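Local coordinates for protein putative antitoxin VapB45 (Mycobacterium tuberculosis, PDB 5AF3) that is possibly the antitoxin of a type II toxin-antitoxin system with VapC45 as its cognate toxin, and contains a putative helix-turn-helix DNA-binding domain, at residues R25-P30 with V185-R190; P55-L60 with Y79-F84; V73-A78 with S173-P178; P178-A183 with G194-D199. One frame throughout, in Å; residues are numbered along the deposited sequence.

Interaction 1: R25-P30 with V185-R190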
loop_
_atom_site.group_PDB
_atom_site.type_symbol
_atom_site.label_atom_id
_atom_site.label_comp_id
_atom_site.label_asym_id
_atom_site.label_seq_id
_atom_site.Cartn_x
_atom_site.Cartn_y
_atom_site.Cartn_z
ATOM N N ARG A 25 7.770 -2.948 -5.954
ATOM C CA ARG A 25 6.312 -2.993 -5.750
ATOM C C ARG A 25 5.950 -4.008 -4.671
ATOM O O ARG A 25 5.233 -3.692 -3.714
ATOM C CB ARG A 25 5.598 -3.351 -7.053
ATOM C CG ARG A 25 5.760 -2.332 -8.136
ATOM C CD ARG A 25 4.928 -2.720 -9.330
ATOM N NE ARG A 25 5.791 -2.786 -10.507
ATOM C CZ ARG A 25 5.939 -3.856 -11.287
ATOM N NH1 ARG A 25 5.241 -4.971 -11.046
ATOM N NH2 ARG A 25 6.771 -3.787 -12.329
ATOM N N TYR A 26 6.508 -5.213 -4.804
ATOM C CA TYR A 26 6.191 -6.286 -3.857
ATOM C C TYR A 26 6.635 -6.006 -2.418
ATOM O O TYR A 26 5.927 -6.354 -1.492
ATOM C CB TYR A 26 6.755 -7.627 -4.329
ATOM C CG TYR A 26 6.497 -8.002 -5.769
ATOM C CD1 TYR A 26 5.359 -7.537 -6.482
ATOM C CD2 TYR A 26 7.391 -8.827 -6.443
ATOM C CE1 TYR A 26 5.147 -7.910 -7.836
ATOM C CE2 TYR A 26 7.174 -9.191 -7.775
ATOM C CZ TYR A 26 6.052 -8.727 -8.448
ATOM O OH TYR A 26 5.888 -9.126 -9.764
ATOM N N LEU A 27 7.835 -5.422 -2.264
ATOM C CA LEU A 27 8.425 -5.085 -0.957
ATOM C C LEU A 27 8.023 -3.704 -0.419
ATOM O O LEU A 27 8.184 -3.429 0.778
ATOM C CB LEU A 27 9.951 -5.167 -1.032
ATOM C CG LEU A 27 10.559 -6.499 -1.476
ATOM C CD1 LEU A 27 12.065 -6.434 -1.134
ATOM C CD2 LEU A 27 9.879 -7.696 -0.883
ATOM N N VAL A 28 7.463 -2.872 -1.299
ATOM C CA VAL A 28 7.092 -1.474 -0.952
ATOM C C VAL A 28 8.344 -0.712 -0.472
ATOM O O VAL A 28 8.471 -0.310 0.707
ATOM C CB VAL A 28 5.939 -1.378 0.086
ATOM C CG1 VAL A 28 5.382 0.055 0.136
ATOM C CG2 VAL A 28 4.821 -2.362 -0.238
ATOM N N VAL A 29 9.276 -0.570 -1.400
ATOM C CA VAL A 29 10.566 0.070 -1.175
ATOM C C VAL A 29 10.873 0.781 -2.474
ATOM O O VAL A 29 10.559 0.250 -3.550
ATOM C CB VAL A 29 11.702 -0.941 -0.824
ATOM C CG1 VAL A 29 11.873 -1.963 -1.920
ATOM C CG2 VAL A 29 13.058 -0.211 -0.568
ATOM N N PRO A 30 11.449 2.003 -2.402
ATOM C CA PRO A 30 11.787 2.703 -3.631
ATOM C C PRO A 30 12.734 1.932 -4.512
ATOM O O PRO A 30 13.712 1.324 -4.022
ATOM C CB PRO A 30 12.396 4.040 -3.130
ATOM C CG PRO A 30 11.769 4.240 -1.815
ATOM C CD PRO A 30 11.745 2.825 -1.217
ATOM N N VAL A 185 -1.075 -13.245 0.854
ATOM C CA VAL A 185 -0.343 -13.223 -0.387
ATOM C C VAL A 185 1.122 -13.437 -0.058
ATOM O O VAL A 185 1.668 -12.810 0.881
ATOM C CB VAL A 185 -0.584 -11.909 -1.151
ATOM C CG1 VAL A 185 0.420 -11.712 -2.272
ATOM C CG2 VAL A 185 -2.071 -11.908 -1.657
ATOM N N VAL A 186 1.737 -14.310 -0.847
ATOM C CA VAL A 186 3.141 -14.683 -0.669
ATOM C C VAL A 186 3.990 -14.546 -1.906
ATOM O O VAL A 186 3.497 -14.568 -3.054
ATOM C CB VAL A 186 3.265 -16.137 -0.104
ATOM C CG1 VAL A 186 2.616 -16.243 1.226
ATOM C CG2 VAL A 186 2.634 -17.187 -1.086
ATOM N N LEU A 187 5.298 -14.401 -1.684
ATOM C CA LEU A 187 6.293 -14.639 -2.697
ATOM C C LEU A 187 6.832 -16.070 -2.453
ATOM O O LEU A 187 7.257 -16.395 -1.347
ATOM C CB LEU A 187 7.431 -13.639 -2.586
ATOM C CG LEU A 187 7.014 -12.170 -2.687
ATOM C CD1 LEU A 187 8.273 -11.302 -2.529
ATOM C CD2 LEU A 187 6.310 -11.928 -4.033
ATOM N N ASP A 188 6.757 -16.910 -3.494
ATOM C CA ASP A 188 7.106 -18.337 -3.400
ATOM C C ASP A 188 7.688 -18.712 -4.765
ATOM O O ASP A 188 6.969 -18.658 -5.760
ATOM C CB ASP A 188 5.838 -19.138 -3.037
ATOM C CG ASP A 188 6.059 -20.674 -2.978
ATOM O OD1 ASP A 188 7.136 -21.164 -3.358
ATOM O OD2 ASP A 188 5.119 -21.368 -2.520
ATOM N N PRO A 189 8.990 -19.085 -4.835
ATOM C CA PRO A 189 9.569 -19.373 -6.149
ATOM C C PRO A 189 8.936 -20.628 -6.809
ATOM O O PRO A 189 9.149 -20.880 -8.001
ATOM C CB PRO A 189 11.060 -19.604 -5.830
ATOM C CG PRO A 189 11.054 -20.100 -4.434
ATOM C CD PRO A 189 9.971 -19.305 -3.750
ATOM N N ARG A 190 8.165 -21.388 -6.044
ATOM C CA ARG A 190 7.550 -22.632 -6.581
ATOM C C ARG A 190 6.201 -22.378 -7.267
ATOM O O ARG A 190 5.613 -23.311 -7.835
ATOM C CB ARG A 190 7.351 -23.671 -5.479
ATOM C CG ARG A 190 8.621 -24.268 -4.925
ATOM C CD ARG A 190 8.384 -24.724 -3.494
ATOM N NE ARG A 190 8.487 -26.168 -3.288
ATOM C CZ ARG A 190 7.485 -27.032 -3.465
ATOM N NH1 ARG A 190 6.298 -26.608 -3.883
ATOM N NH2 ARG A 190 7.671 -28.328 -3.244
#

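Interaction 2: P55-L60 with Y79-F84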
loop_
_atom_site.group_PDB
_atom_site.type_symbol
_atom_site.label_atom_id
_atom_site.label_comp_id
_atom_site.label_asym_id
_atom_site.label_seq_id
_atom_site.Cartn_x
_atom_site.Cartn_y
_atom_site.Cartn_z
ATOM N N PRO A 55 27.495 -4.314 -2.791
ATOM C CA PRO A 55 26.093 -4.752 -2.639
ATOM C C PRO A 55 25.786 -5.327 -1.261
ATOM O O PRO A 55 26.635 -6.015 -0.677
ATOM C CB PRO A 55 25.951 -5.855 -3.700
ATOM C CG PRO A 55 27.008 -5.556 -4.698
ATOM C CD PRO A 55 28.165 -5.046 -3.883
ATOM N N ILE A 56 24.584 -5.064 -0.748
ATOM C CA ILE A 56 24.132 -5.712 0.473
ATOM C C ILE A 56 22.983 -6.724 0.278
ATOM O O ILE A 56 22.485 -7.324 1.242
ATOM C CB ILE A 56 23.778 -4.687 1.604
ATOM C CG1 ILE A 56 22.715 -3.685 1.149
ATOM C CG2 ILE A 56 25.056 -3.970 2.081
ATOM C CD1 ILE A 56 22.168 -2.758 2.304
ATOM N N ILE A 57 22.571 -6.906 -0.978
ATOM C CA ILE A 57 21.670 -8.020 -1.338
ATOM C C ILE A 57 22.234 -8.847 -2.495
ATOM O O ILE A 57 23.085 -8.382 -3.259
ATOM C CB ILE A 57 20.235 -7.544 -1.676
ATOM C CG1 ILE A 57 20.189 -6.647 -2.918
ATOM C CG2 ILE A 57 19.606 -6.831 -0.440
ATOM C CD1 ILE A 57 18.751 -6.171 -3.307
ATOM N N THR A 58 21.741 -10.075 -2.603
ATOM C CA THR A 58 22.193 -10.980 -3.662
ATOM C C THR A 58 21.507 -10.564 -4.978
ATOM O O THR A 58 20.275 -10.556 -5.069
ATOM C CB THR A 58 21.911 -12.463 -3.280
ATOM O OG1 THR A 58 22.516 -12.740 -2.010
ATOM C CG2 THR A 58 22.479 -13.471 -4.347
ATOM N N ALA A 59 22.322 -10.165 -5.953
ATOM C CA ALA A 59 21.856 -9.773 -7.287
ATOM C C ALA A 59 22.743 -10.413 -8.343
ATOM O O ALA A 59 23.908 -10.701 -8.092
ATOM C CB ALA A 59 21.866 -8.268 -7.445
ATOM N N LEU A 60 22.197 -10.609 -9.532
ATOM C CA LEU A 60 22.936 -11.261 -10.623
ATOM C C LEU A 60 22.838 -10.361 -11.835
ATOM O O LEU A 60 21.883 -9.569 -11.928
ATOM C CB LEU A 60 22.333 -12.647 -10.928
ATOM C CG LEU A 60 22.384 -13.737 -9.833
ATOM C CD1 LEU A 60 21.115 -14.601 -9.806
ATOM C CD2 LEU A 60 23.631 -14.616 -9.944
ATOM N N TYR A 79 13.859 -7.792 1.526
ATOM C CA TYR A 79 12.689 -7.723 2.362
ATOM C C TYR A 79 13.088 -7.420 3.812
ATOM O O TYR A 79 12.511 -6.518 4.451
ATOM C CB TYR A 79 11.873 -9.006 2.285
ATOM C CG TYR A 79 10.771 -9.095 3.314
ATOM C CD1 TYR A 79 9.534 -8.463 3.114
ATOM C CD2 TYR A 79 10.955 -9.844 4.475
ATOM C CE1 TYR A 79 8.532 -8.574 4.055
ATOM C CE2 TYR A 79 9.969 -9.969 5.393
ATOM C CZ TYR A 79 8.771 -9.314 5.206
ATOM O OH TYR A 79 7.807 -9.468 6.173
ATOM N N VAL A 80 14.100 -8.130 4.299
ATOM C CA VAL A 80 14.569 -7.936 5.684
ATOM C C VAL A 80 15.202 -6.554 5.877
ATOM O O VAL A 80 14.872 -5.867 6.830
ATOM C CB VAL A 80 15.505 -9.048 6.108
ATOM C CG1 VAL A 80 16.165 -8.742 7.484
ATOM C CG2 VAL A 80 14.690 -10.394 6.218
ATOM N N LEU A 81 16.080 -6.157 4.973
ATOM C CA LEU A 81 16.664 -4.816 4.988
ATOM C C LEU A 81 15.599 -3.719 4.924
ATOM O O LEU A 81 15.750 -2.672 5.528
ATOM C CB LEU A 81 17.614 -4.643 3.831
ATOM C CG LEU A 81 18.944 -5.401 3.899
ATOM C CD1 LEU A 81 19.705 -5.124 2.636
ATOM C CD2 LEU A 81 19.726 -4.916 5.168
ATOM N N ASN A 82 14.527 -3.952 4.180
ATOM C CA ASN A 82 13.424 -2.985 4.178
ATOM C C ASN A 82 12.703 -2.891 5.511
ATOM O O ASN A 82 12.210 -1.799 5.893
ATOM C CB ASN A 82 12.437 -3.277 3.055
ATOM C CG ASN A 82 11.530 -2.074 2.763
ATOM O OD1 ASN A 82 11.965 -0.920 2.846
ATOM N ND2 ASN A 82 10.267 -2.344 2.459
ATOM N N ALA A 83 12.630 -4.011 6.219
ATOM C CA ALA A 83 12.036 -4.056 7.531
ATOM C C ALA A 83 12.938 -3.257 8.465
ATOM O O ALA A 83 12.428 -2.535 9.342
ATOM C CB ALA A 83 11.899 -5.490 8.041
ATOM N N PHE A 84 14.261 -3.383 8.269
ATOM C CA PHE A 84 15.218 -2.574 9.049
ATOM C C PHE A 84 14.990 -1.066 8.760
ATOM O O PHE A 84 14.915 -0.240 9.696
ATOM C CB PHE A 84 16.694 -2.946 8.750
ATOM C CG PHE A 84 17.100 -4.320 9.222
ATOM C CD1 PHE A 84 16.241 -5.151 9.947
ATOM C CD2 PHE A 84 18.396 -4.783 8.925
ATOM C CE1 PHE A 84 16.665 -6.430 10.339
ATOM C CE2 PHE A 84 18.818 -6.051 9.322
ATOM C CZ PHE A 84 17.959 -6.866 10.009
#

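Interaction 3: V73-A78 with S173-P178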
loop_
_atom_site.group_PDB
_atom_site.type_symbol
_atom_site.label_atom_id
_atom_site.label_comp_id
_atom_site.label_asym_id
_atom_site.label_seq_id
_atom_site.Cartn_x
_atom_site.Cartn_y
_atom_site.Cartn_z
ATOM N N VAL A 73 16.586 -15.655 -2.859
ATOM C CA VAL A 73 17.350 -15.288 -1.650
ATOM C C VAL A 73 17.602 -13.763 -1.573
ATOM O O VAL A 73 17.576 -13.192 -0.443
ATOM C CB VAL A 73 18.692 -16.101 -1.493
ATOM C CG1 VAL A 73 19.687 -15.702 -2.539
ATOM C CG2 VAL A 73 19.251 -15.949 -0.045
ATOM N N GLY A 74 17.866 -13.126 -2.718
ATOM C CA GLY A 74 18.094 -11.678 -2.798
ATOM C C GLY A 74 16.854 -10.847 -2.449
ATOM O O GLY A 74 16.949 -9.785 -1.807
ATOM N N ILE A 75 15.679 -11.265 -2.921
ATOM C CA ILE A 75 14.465 -10.539 -2.522
ATOM C C ILE A 75 14.171 -10.713 -1.020
ATOM O O ILE A 75 13.625 -9.807 -0.365
ATOM C CB ILE A 75 13.210 -10.845 -3.413
ATOM C CG1 ILE A 75 12.317 -9.585 -3.436
ATOM C CG2 ILE A 75 12.436 -12.048 -2.914
ATOM C CD1 ILE A 75 11.155 -9.677 -4.408
ATOM N N ALA A 76 14.576 -11.857 -0.464
ATOM C CA ALA A 76 14.355 -12.154 0.951
ATOM C C ALA A 76 15.271 -11.220 1.758
ATOM O O ALA A 76 14.830 -10.612 2.740
ATOM C CB ALA A 76 14.704 -13.661 1.244
ATOM N N GLU A 77 16.527 -11.096 1.320
ATOM C CA GLU A 77 17.491 -10.163 1.944
ATOM C C GLU A 77 16.976 -8.702 1.819
ATOM O O GLU A 77 16.992 -7.929 2.784
ATOM C CB GLU A 77 18.858 -10.339 1.280
ATOM C CG GLU A 77 19.447 -11.746 1.585
ATOM C CD GLU A 77 20.676 -12.096 0.768
ATOM O OE1 GLU A 77 20.823 -11.552 -0.352
ATOM O OE2 GLU A 77 21.502 -12.904 1.303
ATOM N N ALA A 78 16.469 -8.343 0.647
ATOM C CA ALA A 78 15.889 -6.994 0.435
ATOM C C ALA A 78 14.676 -6.759 1.343
ATOM O O ALA A 78 14.493 -5.660 1.875
ATOM C CB ALA A 78 15.526 -6.762 -1.053
ATOM N N SER A 173 12.212 -19.746 2.099
ATOM C CA SER A 173 11.584 -20.392 0.965
ATOM C C SER A 173 10.254 -19.710 0.582
ATOM O O SER A 173 9.687 -19.994 -0.486
ATOM C CB SER A 173 11.346 -21.841 1.336
ATOM O OG SER A 173 10.504 -21.913 2.471
ATOM N N MET A 174 9.759 -18.807 1.436
ATOM C CA MET A 174 8.483 -18.133 1.172
ATOM C C MET A 174 8.420 -16.909 2.067
ATOM O O MET A 174 8.925 -16.926 3.199
ATOM C CB MET A 174 7.283 -19.053 1.505
ATOM C CG MET A 174 5.932 -18.585 0.943
ATOM S SD MET A 174 4.629 -19.866 0.931
ATOM C CE MET A 174 4.078 -19.998 2.596
ATOM N N ILE A 175 7.780 -15.864 1.571
ATOM C CA ILE A 175 7.590 -14.626 2.345
ATOM C C ILE A 175 6.132 -14.169 2.178
ATOM O O ILE A 175 5.694 -13.950 1.056
ATOM C CB ILE A 175 8.508 -13.481 1.838
ATOM C CG1 ILE A 175 10.007 -13.886 1.789
ATOM C CG2 ILE A 175 8.289 -12.160 2.678
ATOM C CD1 ILE A 175 10.811 -13.062 0.778
ATOM N N ARG A 176 5.428 -14.023 3.289
ATOM C CA ARG A 176 4.073 -13.504 3.301
ATOM C C ARG A 176 4.151 -11.973 3.305
ATOM O O ARG A 176 4.913 -11.398 4.108
ATOM C CB ARG A 176 3.343 -13.982 4.527
ATOM C CG ARG A 176 1.932 -13.396 4.678
ATOM C CD ARG A 176 1.201 -13.992 5.836
ATOM N NE ARG A 176 -0.119 -13.371 5.968
ATOM C CZ ARG A 176 -0.334 -12.226 6.608
ATOM N NH1 ARG A 176 0.691 -11.585 7.167
ATOM N NH2 ARG A 176 -1.569 -11.714 6.688
ATOM N N LEU A 177 3.367 -11.338 2.437
ATOM C CA LEU A 177 3.402 -9.847 2.275
ATOM C C LEU A 177 2.238 -9.264 3.099
ATOM O O LEU A 177 1.066 -9.424 2.733
ATOM C CB LEU A 177 3.365 -9.456 0.785
ATOM C CG LEU A 177 4.439 -10.098 -0.105
ATOM C CD1 LEU A 177 4.237 -9.736 -1.521
ATOM C CD2 LEU A 177 5.870 -9.689 0.336
ATOM N N PRO A 178 2.546 -8.692 4.292
ATOM C CA PRO A 178 1.471 -8.347 5.242
ATOM C C PRO A 178 0.599 -7.187 4.758
ATOM O O PRO A 178 -0.489 -6.995 5.296
ATOM C CB PRO A 178 2.222 -7.986 6.539
ATOM C CG PRO A 178 3.572 -7.549 6.080
ATOM C CD PRO A 178 3.883 -8.374 4.831
#

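Interaction 4: P178-A183 with G194-D199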
loop_
_atom_site.group_PDB
_atom_site.type_symbol
_atom_site.label_atom_id
_atom_site.label_comp_id
_atom_site.label_asym_id
_atom_site.label_seq_id
_atom_site.Cartn_x
_atom_site.Cartn_y
_atom_site.Cartn_z
ATOM N N PRO A 178 2.546 -8.692 4.292
ATOM C CA PRO A 178 1.471 -8.347 5.242
ATOM C C PRO A 178 0.599 -7.187 4.758
ATOM O O PRO A 178 -0.489 -6.995 5.296
ATOM C CB PRO A 178 2.222 -7.986 6.539
ATOM C CG PRO A 178 3.572 -7.549 6.080
ATOM C CD PRO A 178 3.883 -8.374 4.831
ATOM N N GLN A 179 1.054 -6.494 3.729
ATOM C CA GLN A 179 0.269 -5.387 3.140
ATOM C C GLN A 179 -0.998 -5.917 2.462
ATOM O O GLN A 179 -1.947 -5.151 2.262
ATOM C CB GLN A 179 1.065 -4.521 2.171
ATOM C CG GLN A 179 1.475 -5.157 0.823
ATOM C CD GLN A 179 2.887 -5.747 0.835
ATOM O OE1 GLN A 179 3.608 -5.656 -0.174
ATOM N NE2 GLN A 179 3.287 -6.334 1.958
ATOM N N TYR A 180 -1.018 -7.223 2.147
ATOM C CA TYR A 180 -2.218 -7.852 1.562
ATOM C C TYR A 180 -3.170 -8.422 2.619
ATOM O O TYR A 180 -4.223 -8.966 2.287
ATOM C CB TYR A 180 -1.840 -8.951 0.574
ATOM C CG TYR A 180 -1.171 -8.509 -0.675
ATOM C CD1 TYR A 180 0.225 -8.370 -0.722
ATOM C CD2 TYR A 180 -1.909 -8.237 -1.840
ATOM C CE1 TYR A 180 0.852 -8.002 -1.868
ATOM C CE2 TYR A 180 -1.284 -7.875 -3.000
ATOM C CZ TYR A 180 0.098 -7.754 -3.015
ATOM O OH TYR A 180 0.756 -7.390 -4.159
ATOM N N GLY A 181 -2.789 -8.331 3.885
ATOM C CA GLY A 181 -3.669 -8.665 4.977
ATOM C C GLY A 181 -4.091 -10.130 4.949
ATOM O O GLY A 181 -3.293 -11.009 4.627
ATOM N N ASP A 182 -5.358 -10.371 5.270
ATOM C CA ASP A 182 -5.891 -11.725 5.317
ATOM C C ASP A 182 -6.016 -12.434 3.954
ATOM O O ASP A 182 -6.381 -13.616 3.928
ATOM C CB ASP A 182 -7.219 -11.763 6.097
ATOM C CG ASP A 182 -7.030 -11.462 7.591
ATOM O OD1 ASP A 182 -6.028 -11.921 8.211
ATOM O OD2 ASP A 182 -7.898 -10.761 8.140
ATOM N N ALA A 183 -5.657 -11.774 2.849
ATOM C CA ALA A 183 -5.502 -12.501 1.566
ATOM C C ALA A 183 -4.354 -13.506 1.628
ATOM O O ALA A 183 -4.244 -14.381 0.758
ATOM C CB ALA A 183 -5.287 -11.544 0.369
ATOM N N GLY A 194 7.276 -16.933 -8.683
ATOM C CA GLY A 194 7.751 -16.088 -7.565
ATOM C C GLY A 194 7.025 -14.751 -7.409
ATOM O O GLY A 194 7.287 -14.010 -6.452
ATOM N N GLN A 195 6.098 -14.455 -8.324
ATOM C CA GLN A 195 5.244 -13.253 -8.233
ATOM C C GLN A 195 4.161 -13.441 -7.160
ATOM O O GLN A 195 3.818 -14.570 -6.822
ATOM C CB GLN A 195 4.621 -12.942 -9.602
ATOM C CG GLN A 195 5.643 -12.739 -10.705
ATOM C CD GLN A 195 5.017 -12.655 -12.085
ATOM O OE1 GLN A 195 3.839 -12.281 -12.244
ATOM N NE2 GLN A 195 5.809 -12.997 -13.107
ATOM N N PRO A 196 3.597 -12.336 -6.615
ATOM C CA PRO A 196 2.638 -12.470 -5.517
ATOM C C PRO A 196 1.465 -13.454 -5.835
ATOM O O PRO A 196 0.768 -13.265 -6.836
ATOM C CB PRO A 196 2.101 -11.050 -5.354
ATOM C CG PRO A 196 3.243 -10.188 -5.803
ATOM C CD PRO A 196 3.818 -10.920 -6.988
ATOM N N VAL A 197 1.301 -14.478 -5.017
ATOM C CA VAL A 197 0.146 -15.414 -5.111
ATOM C C VAL A 197 -0.612 -15.485 -3.832
ATOM O O VAL A 197 -0.029 -15.288 -2.736
ATOM C CB VAL A 197 0.597 -16.883 -5.568
ATOM C CG1 VAL A 197 1.244 -16.878 -6.933
ATOM C CG2 VAL A 197 1.498 -17.536 -4.509
ATOM N N PHE A 198 -1.923 -15.749 -3.946
ATOM C CA PHE A 198 -2.731 -16.138 -2.824
ATOM C C PHE A 198 -2.169 -17.500 -2.373
ATOM O O PHE A 198 -2.170 -18.461 -3.140
ATOM C CB PHE A 198 -4.197 -16.270 -3.254
ATOM C CG PHE A 198 -4.847 -14.954 -3.624
ATOM C CD1 PHE A 198 -5.357 -14.129 -2.627
ATOM C CD2 PHE A 198 -4.998 -14.586 -4.964
ATOM C CE1 PHE A 198 -6.029 -12.899 -2.970
ATOM C CE2 PHE A 198 -5.616 -13.367 -5.323
ATOM C CZ PHE A 198 -6.118 -12.522 -4.333
ATOM N N ASP A 199 -1.636 -17.555 -1.147
ATOM C CA ASP A 199 -1.051 -18.813 -0.615
ATOM C C ASP A 199 -2.114 -19.936 -0.687
ATOM O O ASP A 199 -1.792 -21.101 -0.940
ATOM C CB ASP A 199 -0.628 -18.594 0.838
ATOM C CG ASP A 199 0.146 -19.778 1.426
ATOM O OD1 ASP A 199 0.917 -20.437 0.679
ATOM O OD2 ASP A 199 0.007 -19.969 2.653
#

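Interaction 1: R25-P30 with V185-R190
Leu187 reaches out of strand 185-187 and sets each of its two methyl groups against a different residue at the end of helix 20-27. Its CD2 lies 4.1 Å from CD2 of Tyr26, meeting the phenol ring at a slant, while its CD1 lies 4.3 Å from CD2 of Leu27. With CG opposite the carbonyl carbon (chi1 -58°), the fork of Leu187 straddles the two helix residues. The three touching residues are buried, the atoms that meet between the segments are all carbon, and no hydrogen bond joins them; Pro196 touches the Tyr26 ring, and Leu27 packs on Ala78 of helix 72-86. By contrast, Arg25, Val28 and Pro30 on one segment and Arg190 on the other are exposed. The carboxylate of Asp188 is buried and closes its own turn: OD1 accepts the backbone N of Arg190 at 2.9 Å from above the carboxylate plane, and OD2 forms a salt bridge with Arg191. Val28, with positive phi, carries the chain out of the helix. The contact thus joins a helix closed by a Schellman motif to a sheet strand that runs out into an Asx turn.

Interaction 2: P55-L60 with Y79-F84
A single methyl group, CD1 of Leu81 on helix 72-86, takes up both isoleucines of the loop that faces it, Ile56 and Ile57. It stands 3.4 Å from CD1 of Ile56, closer than carbon atoms usually approach, and 3.5 Å from CG2 of Ile57. Ile56 also brings its CG1 to 3.7 Å from CD1 of Leu81, so the Leu81 methyl lies against the outer part of one isoleucine and the branch methyl of the other. The two neighbours therefore use different arms. In both, CG1 sits in the crowded position between the backbone N and the carbonyl carbon (chi1 57° for Ile56), which places CG2 beside the backbone N; in Ile57 this is the branch that faces the helix.

The next shell closes round this trio. Trp37 of helix 31-38 touches all three side chains, and Leu98 of helix 95-105 packs on both Ile56 and Leu81, while Leu70 lies against Ile57. Farther out the loop is fixed by polar bonds: the backbone of Ile56 pairs with that of Trp37, and Thr58 OG1 bonds to Glu77 OE1 one turn before Leu81.

No polar atom takes part where the side chains of the two segments meet. There the hold of the loop on the helix, within the putative DNA-binding domain, is one of close apolar packing, and the hydrogen bond between Thr58 and Glu77 adds a polar tie between the same loop and the same helix.

Interaction 3: V73-A78 with S173-P178
Helix 72-86 passes close over strand 172-176, with the CA atoms of Ala76 and Ile175 only 7.3 Å apart, a spacing that the small alanine side chain permits. Nearly everything is done by the terminal methyl of Ile175. Its CD1 comes within 3.7 Å of CA of Ala76 and 4.0 Å of CB of the same residue, so it rests on the helix backbone as much as on a side chain. CD1 of Ile175 also lies 4.2 Å from CG2 of Ile75, the branch methyl of that residue, and the two isoleucines meet at an angle rather than alongside. In Ile175 the CG1 arm is turned beside the backbone N (chi1 -54°) and runs on extended to CD1 (chi2 155°), which carries the methyl up to the helix.

The surroundings widen this small interface. Ile75 continues onto Leu187 of the adjoining strand and onto Ala23 and Leu27 of helix 20-27. Glu77 points its CB away from the strand, and its OE2 bonds to His108 ND1. Beyond Ile175, Arg176 is held by Asn184 and Gln163. Just before Ile175, Ser173 and Met174 both face Ser165 in a classic beta bulge, and the backbone of Ile175 pairs with that of Leu187.

Between these two segments the helix and strand meet through apolar contacts, with no hydrogen bond and no charge pair, while the charged side chains of Glu77 and Arg176 are bonded to residues outside the contact.

Interaction 4: P178-A183 with G194-D199
Phe198 turns its edge to Ala183, whereas Tyr180 meets Pro196 with its hydroxyl end. The carbonyl O of Ala183 lies near the plane of the phenyl ring and 3.6 Å from CD1 of Phe198, while the CB methyl of Ala183 approaches CE1 of Phe198 at 3.7 Å. One rim of the ring thus meets both the backbone and the side chain of a single alanine. Because C-H bonds at a phenyl edge carry slight positive charge, the position of the carbonyl O is probably mildly favourable, although it is no hydrogen bond. Tyr180 works by its far end. Its OH sits 4.1 Å from CB of Pro196 and equally far from CG of that proline, so the phenol meets the pyrrolidine ring obliquely, with its oxygen foremost. With CG opposite the carbonyl carbon (chi1 -67°), the long ring projects from the 3-10 segment toward the proline.

The spacing of Tyr180 and Ala183 is set by the tight turn itself, in which Ala183 N bonds to Tyr180 O at 3.2 Å and Gly181 takes up positive phi. Pro196 also packs on Val185 and Leu187, and Phe198 packs on Ala235 of helix 229-236. Val197 points its CB away from the 3-10 segment, and its backbone pairs with that of Val186.

Here the 3-10 connection between strands 172-176 and 185-187 packs against strand 197-198, the last strand of a four-stranded antiparallel meander.

Read from the N terminus, interaction 1 closes the longest loop, bringing helix 20-27 to strand 185-187 across more than 150 residues. Interactions 2 and 3 both fall within that span. They cross each other and share helix 72-86, which meets loop 55-60 on one side and strand 172-176 on another. Interaction 4 begins at Pro178, where interaction 3 ends, and crosses interaction 1. Strand pairing joins interactions 1, 3 and 4. A hydrogen bond from Asn82 ND2 to Val28 O links interactions 1 and 2. Interactions 1 and 3 tie N-terminal helices to the four-stranded sheet, interaction 2 packs the N-terminal region on itself, and interaction 4 packs a connection of the sheet on its outermost strand.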